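PDB 4OQY: (S)-imine reductase from Streptomyces sp. GF3546, which catalyses the S-selective reduction of imines to amines, probably with NADPH as hydride donor. Local coordinates for residues 87-92 and 110-115; 19-24 and 150-155; 262-267 and 279-284; 185-190 and 199-204; 243-248 and 257-262. All blocks are in the same frame, centred on the assembly; numbering follows the deposited sequence.

Interaction 1: residues 87-92 and 110-115; sequences KVIANL and HGAKHL
Val88, Ile89 and Ala90 lie beside Lys113, His114 and Leu115 as the two parallel strands of a beta-alpha-beta crossover in the Rossmann domain, with helix 97-109 as the connection. Four backbone hydrogen bonds join them. Lys113 N donates to Lys87 O at 2.9 Å, and Ile89 N donates to Lys113 O at 2.8 Å. Leu115 N then reaches Ile89 O at 2.7 Å in an almost straight bond. The last bond, from Asn91 N to Leu115 O, is more bent at 142°. His114 CG is anti to the backbone N (chi1 -178°), which brings the ring beside Asn91. His114 NE2 comes within 3.5 Å of Asn91 CB, and the Asn91 amide plane is turned 80° from the ring plane. Asn91 OD1 is hydrogen-bonded to Ser93 OG. At the start of the pair Ile89 CD1 rests on Ala112 CB at 4.0 Å. Ala112 enters just after a Schellman motif, in which Gly111 takes a positive phi and ends the crossover helix. Val88 CG1 touches Leu115 CD1 at 4.2 Å on one face of the sheet. That face, which also carries Ala90 and Lys113, packs against helix 139-149. Asn91 and His114 both touch Tyr70 of helix 70-77. Strand 88-91 bonds along its other edge to strand 62-65, so it is interior to the sheet.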
# COMPACT_ATOMS: atom_id res chain seq x y z
N LYS B 87 8.82 30.66 -25.53
CA LYS B 87 9.20 29.30 -25.10
C LYS B 87 8.01 28.51 -24.58
O LYS B 87 7.01 29.06 -24.12
CB LYS B 87 10.29 29.34 -24.02
CG LYS B 87 11.53 30.14 -24.39
CD LYS B 87 12.29 29.55 -25.58
CE LYS B 87 12.96 30.65 -26.38
NZ LYS B 87 13.94 30.12 -27.35
N VAL B 88 8.17 27.19 -24.64
CA VAL B 88 7.24 26.25 -24.05
C VAL B 88 8.03 25.52 -22.98
O VAL B 88 8.98 24.80 -23.27
CB VAL B 88 6.69 25.26 -25.07
CG1 VAL B 88 5.81 24.22 -24.40
CG2 VAL B 88 5.90 25.98 -26.16
N ILE B 89 7.65 25.74 -21.74
CA ILE B 89 8.29 25.07 -20.63
C ILE B 89 7.52 23.81 -20.26
O ILE B 89 6.38 23.88 -19.82
CB ILE B 89 8.34 26.00 -19.42
CG1 ILE B 89 9.09 27.26 -19.79
CG2 ILE B 89 9.02 25.30 -18.25
CD1 ILE B 89 8.88 28.38 -18.81
N ALA B 90 8.15 22.67 -20.47
CA ALA B 90 7.61 21.39 -20.03
C ALA B 90 8.26 21.12 -18.68
O ALA B 90 9.37 20.60 -18.60
CB ALA B 90 7.93 20.31 -21.04
N ASN B 91 7.59 21.58 -17.62
CA ASN B 91 8.10 21.49 -16.27
C ASN B 91 7.77 20.14 -15.64
O ASN B 91 6.64 19.90 -15.23
CB ASN B 91 7.50 22.61 -15.44
CG ASN B 91 8.16 22.74 -14.10
OD1 ASN B 91 8.94 21.88 -13.70
ND2 ASN B 91 7.87 23.82 -13.41
N LEU B 92 8.77 19.24 -15.61
CA LEU B 92 8.63 17.88 -15.10
C LEU B 92 9.16 17.77 -13.68
O LEU B 92 9.38 16.66 -13.19
CB LEU B 92 9.33 16.87 -16.04
CG LEU B 92 9.02 16.86 -17.55
CD1 LEU B 92 9.34 15.51 -18.17
CD2 LEU B 92 7.62 17.27 -17.93
N HIS B 110 5.75 36.34 -18.66
CA HIS B 110 7.00 36.53 -19.38
C HIS B 110 7.00 35.93 -20.78
O HIS B 110 8.04 35.77 -21.38
CB HIS B 110 8.15 35.99 -18.55
CG HIS B 110 8.26 36.65 -17.23
ND1 HIS B 110 8.65 37.96 -17.08
CD2 HIS B 110 7.98 36.20 -15.99
CE1 HIS B 110 8.60 38.29 -15.80
NE2 HIS B 110 8.20 37.23 -15.12
N GLY B 111 5.81 35.64 -21.30
CA GLY B 111 5.64 35.31 -22.70
C GLY B 111 5.88 33.85 -23.04
O GLY B 111 6.12 33.55 -24.20
N ALA B 112 5.86 32.96 -22.04
CA ALA B 112 6.09 31.53 -22.24
C ALA B 112 4.83 30.77 -21.87
O ALA B 112 4.00 31.27 -21.09
CB ALA B 112 7.25 31.05 -21.37
N LYS B 113 4.68 29.59 -22.45
CA LYS B 113 3.62 28.62 -22.15
C LYS B 113 4.17 27.58 -21.20
O LYS B 113 5.36 27.27 -21.25
CB LYS B 113 3.20 27.90 -23.42
CG LYS B 113 2.85 28.80 -24.59
CD LYS B 113 1.56 29.53 -24.29
CE LYS B 113 1.12 30.36 -25.47
NZ LYS B 113 -0.17 30.98 -25.11
N HIS B 114 3.32 27.00 -20.37
CA HIS B 114 3.76 26.07 -19.36
C HIS B 114 2.96 24.81 -19.44
O HIS B 114 1.73 24.85 -19.40
CB HIS B 114 3.54 26.69 -18.02
CG HIS B 114 3.99 25.87 -16.86
ND1 HIS B 114 3.17 24.97 -16.22
CD2 HIS B 114 5.14 25.90 -16.16
CE1 HIS B 114 3.81 24.45 -15.19
NE2 HIS B 114 5.01 25.00 -15.13
N LEU B 115 3.66 23.69 -19.58
CA LEU B 115 3.08 22.34 -19.48
C LEU B 115 3.58 21.70 -18.21
O LEU B 115 4.79 21.60 -17.97
CB LEU B 115 3.48 21.44 -20.67
CG LEU B 115 2.96 21.80 -22.07
CD1 LEU B 115 3.55 20.87 -23.11
CD2 LEU B 115 1.43 21.78 -22.15

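Interaction 2: residues 19-24 and 150-155; sequences VNTFLD and KVLTNA
Phe22 has its ring on the side of its backbone N, with CG anti to the carbonyl carbon (chi1 -83°), and this turns the ring toward Leu152. The extended chain of Leu152 (chi2 -179°) carries CD1 onward and leaves CD2 as the branch over the ring. Leu152 CD2 sits over the centre of one ring face, 3.7 Å from the Phe22 centroid and only 12° off the ring normal. This is a CH-pi contact. Leu152 CG also comes to 3.7 Å from Phe22 CZ, so the branch point and a methyl both press on the ring. Val151 approaches the same ring at a slant, with its CG1 4.1 Å from Phe22 CD1. Helix 13-24 is the first helix of the Rossmann domain. It starts within what fits the glycine-rich GxGxxG pattern of Rossmann folds; Leu11, Gly12 and Met14, in and beside its first turn, bind NADPH. The contact joins this helix to residues 150-152, which lead from helix 139-149 into strand 154-157 at the far edge of the sheet. Phe22 also packs on Val6 and Val8 of strand 6-9 and Val29 of strand 29-32. A serine in place of Phe22 would probably leave Leu152 CD2 with no ring face to rest on and open a gap between helix and sheet. Thr21 completes the contact through its methyl. Thr21 CG2 lies 3.5 Å from Val151 O and 4.1 Å from Val151 CG1. Its hydroxyl OG1 is hydrogen-bonded to Ala17 O, one turn back in the helix.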
# COMPACT_ATOMS: atom_id res chain seq x y z
N VAL B 19 17.86 13.01 -21.50
CA VAL B 19 18.78 13.41 -22.56
C VAL B 19 19.19 12.16 -23.34
O VAL B 19 19.11 12.16 -24.56
CB VAL B 19 20.01 14.19 -22.02
CG1 VAL B 19 21.00 14.44 -23.14
CG2 VAL B 19 19.59 15.52 -21.38
N ASN B 20 19.59 11.10 -22.64
CA ASN B 20 20.05 9.86 -23.30
C ASN B 20 18.99 9.29 -24.19
O ASN B 20 19.25 8.87 -25.30
CB ASN B 20 20.47 8.80 -22.27
CG ASN B 20 21.85 9.05 -21.69
OD1 ASN B 20 22.03 9.08 -20.47
ND2 ASN B 20 22.84 9.22 -22.56
N THR B 21 17.76 9.31 -23.69
CA THR B 21 16.63 8.83 -24.45
C THR B 21 16.35 9.68 -25.69
O THR B 21 16.07 9.14 -26.79
CB THR B 21 15.39 8.73 -23.55
OG1 THR B 21 15.64 7.73 -22.55
CG2 THR B 21 14.18 8.34 -24.36
N PHE B 22 16.42 11.00 -25.54
CA PHE B 22 16.27 11.90 -26.69
C PHE B 22 17.34 11.64 -27.76
O PHE B 22 17.05 11.57 -28.97
CB PHE B 22 16.32 13.39 -26.25
CG PHE B 22 15.00 13.95 -25.74
CD1 PHE B 22 13.83 13.75 -26.43
CD2 PHE B 22 14.98 14.78 -24.62
CE1 PHE B 22 12.64 14.28 -25.98
CE2 PHE B 22 13.79 15.34 -24.17
CZ PHE B 22 12.62 15.09 -24.85
N LEU B 23 18.59 11.49 -27.31
CA LEU B 23 19.70 11.23 -28.21
C LEU B 23 19.58 9.86 -28.88
O LEU B 23 19.79 9.75 -30.08
CB LEU B 23 21.02 11.29 -27.46
CG LEU B 23 21.43 12.66 -26.97
CD1 LEU B 23 22.66 12.52 -26.10
CD2 LEU B 23 21.70 13.59 -28.15
N ASP B 24 19.20 8.83 -28.12
CA ASP B 24 18.94 7.48 -28.67
C ASP B 24 17.97 7.51 -29.83
O ASP B 24 18.05 6.69 -30.75
CB ASP B 24 18.35 6.56 -27.61
CG ASP B 24 19.37 6.16 -26.53
OD1 ASP B 24 20.57 6.42 -26.69
OD2 ASP B 24 18.95 5.56 -25.52
N LYS B 150 6.50 12.35 -26.26
CA LYS B 150 6.27 10.91 -26.32
C LYS B 150 7.54 10.09 -26.41
O LYS B 150 7.51 8.86 -26.23
CB LYS B 150 5.43 10.54 -27.52
CG LYS B 150 3.94 10.66 -27.34
CD LYS B 150 3.32 10.52 -28.74
CE LYS B 150 4.30 10.01 -29.80
NZ LYS B 150 3.80 9.89 -31.20
N VAL B 151 8.63 10.73 -26.78
CA VAL B 151 9.88 9.99 -26.88
C VAL B 151 10.30 9.56 -25.47
O VAL B 151 10.85 8.49 -25.27
CB VAL B 151 10.97 10.83 -27.58
CG1 VAL B 151 12.29 10.11 -27.54
CG2 VAL B 151 10.58 11.11 -29.03
N LEU B 152 9.99 10.39 -24.46
CA LEU B 152 10.38 10.04 -23.11
C LEU B 152 9.51 8.94 -22.50
O LEU B 152 9.99 8.01 -21.84
CB LEU B 152 10.35 11.31 -22.22
CG LEU B 152 11.26 12.45 -22.67
CD1 LEU B 152 11.15 13.63 -21.72
CD2 LEU B 152 12.71 12.01 -22.77
N THR B 153 8.20 9.11 -22.65
CA THR B 153 7.21 8.24 -22.04
C THR B 153 5.94 8.42 -22.87
O THR B 153 5.82 9.39 -23.62
CB THR B 153 6.87 8.65 -20.57
OG1 THR B 153 6.21 9.93 -20.53
CG2 THR B 153 8.09 8.71 -19.63
N ASN B 154 4.95 7.56 -22.70
CA ASN B 154 3.60 7.91 -23.11
C ASN B 154 3.25 9.27 -22.44
O ASN B 154 3.70 9.56 -21.32
CB ASN B 154 2.62 6.78 -22.71
CG ASN B 154 1.13 7.12 -22.96
OD1 ASN B 154 0.57 6.75 -23.99
ND2 ASN B 154 0.50 7.81 -22.01
N ALA B 155 2.48 10.09 -23.15
CA ALA B 155 2.13 11.44 -22.70
C ALA B 155 0.63 11.46 -22.49
O ALA B 155 -0.14 11.38 -23.44
CB ALA B 155 2.54 12.43 -23.76

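Interaction 3: residues 262-267 and 279-284; sequences AEIFKA and SSLIEV
Lys266 N donates a 2.7 Å hydrogen bond to Ala262 O, and this turn of helix 256-270 presents Ile264, Phe265 and Ala267 to Leu281 and Val284. No hydrogen bond crosses the contact itself; it is made mainly of apolar side chains, with two methyls resting against Ile264 O. Leu281 uses both of its methyls. Leu281 CD1 lies over one face of the Phe265 ring, 4.0 Å from the centroid and 22° off the normal. It is displaced toward the rim, and its closest ring atom is Phe265 CZ at 3.7 Å. The other methyl, Leu281 CD2, is 4.1 Å from Ile264 CG2 and 4.0 Å from Ile264 O. The two branches therefore straddle neighbouring residues of the helix. The segments belong to the helical C-terminal domain, and the contact folds the short last helix, 281-285, back onto helix 256-270. With an alanine in place of Leu281, the Phe265 ring is likely to lose the methyl over its face, and a gap would probably open beside Ile264. One turn further along, a chi1 of 178° turns Val284 CG1 away from its own N. That sets the methyl 3.8 Å from Ala267 CB and 4.1 Å from Ile264 O. Phe265 and Leu281 also touch Leu234 of helix 234-251. Leu181 of the second subunit packs on Ile264, Phe265 and Leu281, so this cluster is part of the dimer interface.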
# COMPACT_ATOMS: atom_id res chain seq x y z
N ALA B 262 -6.58 3.95 12.38
CA ALA B 262 -7.68 3.73 13.33
C ALA B 262 -8.55 4.97 13.52
O ALA B 262 -9.77 4.87 13.67
CB ALA B 262 -7.13 3.27 14.67
N GLU B 263 -7.90 6.12 13.53
CA GLU B 263 -8.59 7.42 13.71
C GLU B 263 -9.58 7.67 12.59
O GLU B 263 -10.69 8.17 12.79
CB GLU B 263 -7.55 8.53 13.67
CG GLU B 263 -6.94 8.81 15.03
CD GLU B 263 -7.79 9.81 15.76
OE1 GLU B 263 -7.79 11.01 15.40
OE2 GLU B 263 -8.47 9.39 16.71
N ILE B 264 -9.14 7.31 11.38
CA ILE B 264 -10.00 7.44 10.22
C ILE B 264 -11.19 6.47 10.28
O ILE B 264 -12.32 6.89 10.10
CB ILE B 264 -9.19 7.30 8.93
CG1 ILE B 264 -8.25 8.51 8.81
CG2 ILE B 264 -10.11 7.17 7.73
CD1 ILE B 264 -7.02 8.24 7.95
N PHE B 265 -10.95 5.18 10.51
CA PHE B 265 -12.05 4.24 10.76
C PHE B 265 -12.94 4.69 11.91
O PHE B 265 -14.16 4.64 11.80
CB PHE B 265 -11.53 2.85 11.03
CG PHE B 265 -11.22 2.10 9.76
CD1 PHE B 265 -10.04 2.34 9.08
CD2 PHE B 265 -12.14 1.22 9.22
CE1 PHE B 265 -9.74 1.64 7.89
CE2 PHE B 265 -11.85 0.53 8.04
CZ PHE B 265 -10.67 0.78 7.37
N LYS B 266 -12.35 5.14 13.00
CA LYS B 266 -13.16 5.69 14.11
C LYS B 266 -14.11 6.81 13.65
O LYS B 266 -15.29 6.84 14.03
CB LYS B 266 -12.24 6.15 15.25
CG LYS B 266 -12.95 6.79 16.43
CD LYS B 266 -12.04 7.28 17.54
CE LYS B 266 -11.10 8.37 17.05
NZ LYS B 266 -11.16 9.62 17.87
N ALA B 267 -13.63 7.74 12.84
CA ALA B 267 -14.48 8.85 12.44
C ALA B 267 -15.64 8.36 11.58
O ALA B 267 -16.73 8.88 11.66
CB ALA B 267 -13.68 9.91 11.70
N SER B 279 -16.13 2.20 1.05
CA SER B 279 -15.92 3.37 0.28
C SER B 279 -16.54 4.60 0.94
O SER B 279 -16.23 5.70 0.53
CB SER B 279 -16.51 3.20 -1.10
OG SER B 279 -17.91 3.12 -1.05
N SER B 280 -17.42 4.42 1.93
CA SER B 280 -17.96 5.55 2.70
C SER B 280 -16.82 6.36 3.35
O SER B 280 -16.99 7.54 3.71
CB SER B 280 -18.98 5.06 3.74
OG SER B 280 -18.36 4.35 4.80
N LEU B 281 -15.64 5.74 3.46
CA LEU B 281 -14.47 6.42 3.99
C LEU B 281 -14.02 7.59 3.13
O LEU B 281 -13.39 8.51 3.64
CB LEU B 281 -13.32 5.43 4.24
CG LEU B 281 -13.55 4.46 5.41
CD1 LEU B 281 -12.54 3.33 5.40
CD2 LEU B 281 -13.54 5.21 6.73
N ILE B 282 -14.35 7.58 1.84
CA ILE B 282 -14.05 8.71 0.96
C ILE B 282 -14.74 9.97 1.51
O ILE B 282 -14.13 11.03 1.56
CB ILE B 282 -14.49 8.45 -0.49
CG1 ILE B 282 -13.73 7.24 -1.08
CG2 ILE B 282 -14.23 9.66 -1.35
CD1 ILE B 282 -14.30 6.71 -2.37
N GLU B 283 -15.98 9.81 1.98
CA GLU B 283 -16.73 10.92 2.63
C GLU B 283 -16.06 11.45 3.88
O GLU B 283 -16.02 12.65 4.11
CB GLU B 283 -18.14 10.50 3.05
CG GLU B 283 -19.01 9.88 1.98
CD GLU B 283 -19.04 10.71 0.73
OE1 GLU B 283 -19.33 11.92 0.83
OE2 GLU B 283 -18.75 10.15 -0.36
N VAL B 284 -15.56 10.54 4.69
CA VAL B 284 -14.84 10.91 5.89
C VAL B 284 -13.59 11.72 5.53
O VAL B 284 -13.23 12.66 6.22
CB VAL B 284 -14.42 9.67 6.67
CG1 VAL B 284 -13.62 10.05 7.91
CG2 VAL B 284 -15.64 8.82 7.02

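Interaction 4: residues 185-190 and 199-204; sequences QTLALG and ELLPYA
Leu200 CD2 is pressed into a hollow on the helix of residues 185-190. It lies 3.3 Å from Thr186 O and 3.8 Å from Gly190 CA, and it also meets the methyl Thr186 CG2. The absence of a side chain at Gly190 makes this possible, since a CB there would run into Leu200 CD2. Leu200 reaches in with its CG opposite the backbone N across the first side-chain bond (chi1 -169°). Thr186 O is held in the helix as well, accepting a 2.8 Å hydrogen bond from Gly190 N. Beside this lies Leu187, with its two methyls spread apart. Leu187 CD1 touches Leu201 CD1 at 3.8 Å, while Leu187 CD2 rests on Ala204 CB at 4.1 Å. Thr186 CG2 meets the same Ala204 CB from its own side at 4.0 Å. The two helical segments run roughly antiparallel, at 144° with their axes 9.9 Å apart. They join the end of the long helix 163-192 to helix 197-207 in the C-terminal domain. Helix 197-207 is kinked at Pro202, where the N atoms of Pro202 and Tyr203 have no bond to the preceding turn. Further out, Tyr183 of helix 163-192 packs on Leu201 and Ala204. The second subunit closes in with Tyr168 on Leu200 and Ala171 on Thr186. Tyr203 OH is hydrogen-bonded to Asp156 OD2 of that subunit.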
# COMPACT_ATOMS: atom_id res chain seq x y z
N GLN B 185 6.67 -0.70 8.51
CA GLN B 185 5.98 -0.90 9.78
C GLN B 185 5.91 -2.39 10.08
O GLN B 185 6.13 -2.81 11.20
CB GLN B 185 4.57 -0.26 9.72
CG GLN B 185 3.76 -0.33 11.00
CD GLN B 185 4.17 0.70 12.06
OE1 GLN B 185 4.49 1.83 11.74
NE2 GLN B 185 4.18 0.27 13.31
N THR B 186 5.62 -3.17 9.06
CA THR B 186 5.53 -4.59 9.19
C THR B 186 6.89 -5.21 9.54
O THR B 186 6.98 -6.18 10.31
CB THR B 186 5.02 -5.15 7.84
OG1 THR B 186 3.59 -5.00 7.78
CG2 THR B 186 5.39 -6.53 7.65
N LEU B 187 7.96 -4.67 8.96
CA LEU B 187 9.29 -5.21 9.21
C LEU B 187 9.70 -4.88 10.65
O LEU B 187 10.29 -5.70 11.34
CB LEU B 187 10.29 -4.68 8.18
CG LEU B 187 10.06 -5.09 6.71
CD1 LEU B 187 11.13 -4.45 5.83
CD2 LEU B 187 10.05 -6.60 6.50
N ALA B 188 9.32 -3.69 11.12
CA ALA B 188 9.51 -3.32 12.51
C ALA B 188 8.75 -4.26 13.43
O ALA B 188 9.32 -4.79 14.38
CB ALA B 188 9.06 -1.88 12.74
N LEU B 189 7.47 -4.47 13.15
CA LEU B 189 6.63 -5.39 13.92
C LEU B 189 7.25 -6.79 13.94
O LEU B 189 7.31 -7.44 14.97
CB LEU B 189 5.19 -5.43 13.37
CG LEU B 189 4.25 -6.47 14.00
CD1 LEU B 189 3.90 -6.06 15.42
CD2 LEU B 189 3.00 -6.68 13.16
N GLY B 190 7.70 -7.26 12.78
CA GLY B 190 8.36 -8.56 12.72
C GLY B 190 9.54 -8.65 13.68
O GLY B 190 9.66 -9.60 14.47
N GLU B 199 13.90 -12.69 6.81
CA GLU B 199 12.92 -13.77 6.79
C GLU B 199 11.51 -13.25 6.47
O GLU B 199 10.74 -13.90 5.75
CB GLU B 199 12.94 -14.50 8.13
CG GLU B 199 11.87 -15.58 8.27
CD GLU B 199 12.06 -16.46 9.50
OE1 GLU B 199 13.20 -16.53 10.03
OE2 GLU B 199 11.08 -17.11 9.91
N LEU B 200 11.15 -12.08 6.99
CA LEU B 200 9.82 -11.52 6.71
C LEU B 200 9.72 -10.83 5.35
O LEU B 200 8.63 -10.72 4.78
CB LEU B 200 9.44 -10.52 7.81
CG LEU B 200 8.00 -10.01 7.85
CD1 LEU B 200 6.98 -11.13 8.00
CD2 LEU B 200 7.89 -9.05 9.02
N LEU B 201 10.86 -10.36 4.83
CA LEU B 201 10.90 -9.57 3.59
C LEU B 201 10.06 -10.13 2.41
O LEU B 201 9.23 -9.41 1.87
CB LEU B 201 12.35 -9.32 3.14
CG LEU B 201 12.54 -8.05 2.29
CD1 LEU B 201 12.37 -6.79 3.14
CD2 LEU B 201 13.90 -8.05 1.60
N PRO B 202 10.26 -11.41 2.03
CA PRO B 202 9.44 -11.95 0.94
C PRO B 202 7.94 -11.91 1.23
O PRO B 202 7.15 -11.61 0.34
CB PRO B 202 9.94 -13.40 0.79
CG PRO B 202 10.65 -13.70 2.07
CD PRO B 202 11.24 -12.40 2.52
N TYR B 203 7.55 -12.17 2.48
CA TYR B 203 6.13 -12.07 2.85
C TYR B 203 5.58 -10.64 2.74
O TYR B 203 4.51 -10.41 2.14
CB TYR B 203 5.91 -12.59 4.27
CG TYR B 203 6.09 -14.08 4.35
CD1 TYR B 203 5.06 -14.94 4.00
CD2 TYR B 203 7.29 -14.64 4.76
CE1 TYR B 203 5.21 -16.31 4.06
CE2 TYR B 203 7.46 -16.02 4.82
CZ TYR B 203 6.41 -16.85 4.47
OH TYR B 203 6.54 -18.21 4.54
N ALA B 204 6.32 -9.69 3.32
CA ALA B 204 5.90 -8.27 3.27
C ALA B 204 5.78 -7.82 1.80
O ALA B 204 4.88 -7.06 1.45
CB ALA B 204 6.89 -7.40 4.04

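Interaction 5: residues 243-248 and 257-262; sequences HVLHTH and LPAAVA
Pro258 and Leu245 mesh in a helical hairpin of the C-terminal domain, where helix 234-251 turns back into helix 256-270. The segment axes run antiparallel at 157° and are 9.1 Å apart. The Pro258 ring is the bump on one side. It pushes between Val244, Leu245 and His248, which together form a shallow hollow. Pro258 CB lies 4.3 Å from Val244 CG1 and 4.1 Å from Leu245 CD1. Pro258 CG reaches 3.9 Å from His248 CD2, the proline and histidine crossing at about a right angle. Leu245 is the bump in return. Its chi1 of 179° extends the side chain away from its own N and throws the forked end across to the other helix. Leu245 CD1 settles over the backbone at Ala259, 3.8 Å from Ala259 N. Its second methyl, Leu245 CD2, is 4.0 Å from Ala262 CB, one turn further on. Small alanines at both places let the leucine lie close to the helix. Gln185 and Leu189 of helix 163-192 pack on His248. The imidazole is tied across the dimer: His248 NE2 is hydrogen-bonded to Thr174 OG1 of the second subunit.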
# COMPACT_ATOMS: atom_id res chain seq x y z
N HIS B 243 -7.54 -4.57 15.88
CA HIS B 243 -6.57 -5.64 16.11
C HIS B 243 -5.17 -5.25 15.61
O HIS B 243 -4.16 -5.53 16.28
CB HIS B 243 -7.01 -6.94 15.42
CG HIS B 243 -8.17 -7.61 16.08
ND1 HIS B 243 -8.66 -7.22 17.30
CD2 HIS B 243 -8.92 -8.69 15.71
CE1 HIS B 243 -9.67 -8.00 17.65
NE2 HIS B 243 -9.85 -8.89 16.70
N VAL B 244 -5.10 -4.64 14.42
CA VAL B 244 -3.84 -4.11 13.89
C VAL B 244 -3.21 -3.10 14.88
O VAL B 244 -2.05 -3.20 15.25
CB VAL B 244 -4.03 -3.47 12.49
CG1 VAL B 244 -2.80 -2.68 12.08
CG2 VAL B 244 -4.33 -4.54 11.43
N LEU B 245 -3.99 -2.12 15.31
CA LEU B 245 -3.48 -1.13 16.26
C LEU B 245 -2.91 -1.79 17.53
O LEU B 245 -1.79 -1.49 17.94
CB LEU B 245 -4.57 -0.08 16.59
CG LEU B 245 -4.12 0.98 17.61
CD1 LEU B 245 -2.90 1.73 17.08
CD2 LEU B 245 -5.24 1.94 17.98
N HIS B 246 -3.66 -2.70 18.13
CA HIS B 246 -3.24 -3.30 19.37
C HIS B 246 -2.03 -4.17 19.17
O HIS B 246 -1.19 -4.24 20.03
CB HIS B 246 -4.39 -4.09 19.99
CG HIS B 246 -5.51 -3.22 20.49
ND1 HIS B 246 -6.80 -3.68 20.60
CD2 HIS B 246 -5.54 -1.92 20.85
CE1 HIS B 246 -7.58 -2.72 21.05
NE2 HIS B 246 -6.84 -1.63 21.22
N THR B 247 -1.93 -4.83 18.03
CA THR B 247 -0.74 -5.63 17.72
C THR B 247 0.53 -4.79 17.75
O THR B 247 1.52 -5.18 18.37
CB THR B 247 -0.92 -6.29 16.34
OG1 THR B 247 -2.06 -7.14 16.39
CG2 THR B 247 0.32 -7.09 15.96
N HIS B 248 0.50 -3.63 17.09
CA HIS B 248 1.65 -2.73 17.11
C HIS B 248 1.92 -2.12 18.49
O HIS B 248 3.08 -1.99 18.90
CB HIS B 248 1.54 -1.65 16.05
CG HIS B 248 1.57 -2.19 14.66
ND1 HIS B 248 2.74 -2.56 14.03
CD2 HIS B 248 0.58 -2.51 13.81
CE1 HIS B 248 2.47 -3.05 12.84
NE2 HIS B 248 1.16 -3.03 12.67
N LEU B 257 1.49 5.46 12.50
CA LEU B 257 0.76 5.06 11.32
C LEU B 257 -0.53 4.24 11.60
O LEU B 257 -1.60 4.61 11.15
CB LEU B 257 1.70 4.32 10.37
CG LEU B 257 1.10 3.97 9.02
CD1 LEU B 257 0.76 5.23 8.24
CD2 LEU B 257 2.09 3.09 8.26
N PRO B 258 -0.42 3.11 12.32
CA PRO B 258 -1.68 2.42 12.61
C PRO B 258 -2.67 3.27 13.45
O PRO B 258 -3.87 3.09 13.34
CB PRO B 258 -1.26 1.17 13.37
CG PRO B 258 0.14 1.39 13.79
CD PRO B 258 0.75 2.44 12.91
N ALA B 259 -2.19 4.19 14.28
CA ALA B 259 -3.13 5.03 15.02
C ALA B 259 -3.90 5.93 14.07
O ALA B 259 -5.10 6.15 14.26
CB ALA B 259 -2.43 5.82 16.11
N ALA B 260 -3.22 6.43 13.04
CA ALA B 260 -3.87 7.29 12.06
C ALA B 260 -4.91 6.54 11.26
O ALA B 260 -5.98 7.04 10.99
CB ALA B 260 -2.85 7.94 11.14
N VAL B 261 -4.59 5.29 10.87
CA VAL B 261 -5.57 4.47 10.23
C VAL B 261 -6.81 4.23 11.11
O VAL B 261 -7.94 4.30 10.65
CB VAL B 261 -4.92 3.12 9.81
CG1 VAL B 261 -5.98 2.16 9.31
CG2 VAL B 261 -3.83 3.38 8.78
N ALA B 262 -6.58 3.95 12.38
CA ALA B 262 -7.68 3.73 13.33
C ALA B 262 -8.55 4.97 13.52
O ALA B 262 -9.77 4.87 13.67
CB ALA B 262 -7.13 3.27 14.67

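Interactions 1 and 2 belong to the Rossmann domain; both reach the same sheet, with centres 18 Å apart. Interactions 3, 4 and 5 lie in the helical C-terminal domain; the centres of 1 and 5 are 45 Å apart. Interactions 3 and 5 share helix 256-270 and Ala262. Interactions 4 and 5 touch directly, Leu189 CB lying 3.7 Å from His248 CE1. All three helical contacts touch the second subunit. The Asn91 side chain is about 6 Å from that of the NADPH-binding Leu67. A bound NADPH, not held in this chain's own Rossmann site, lies about 10 Å from the Val244 side chain. Its place near the helical domain is consistent with an active site between the subunits.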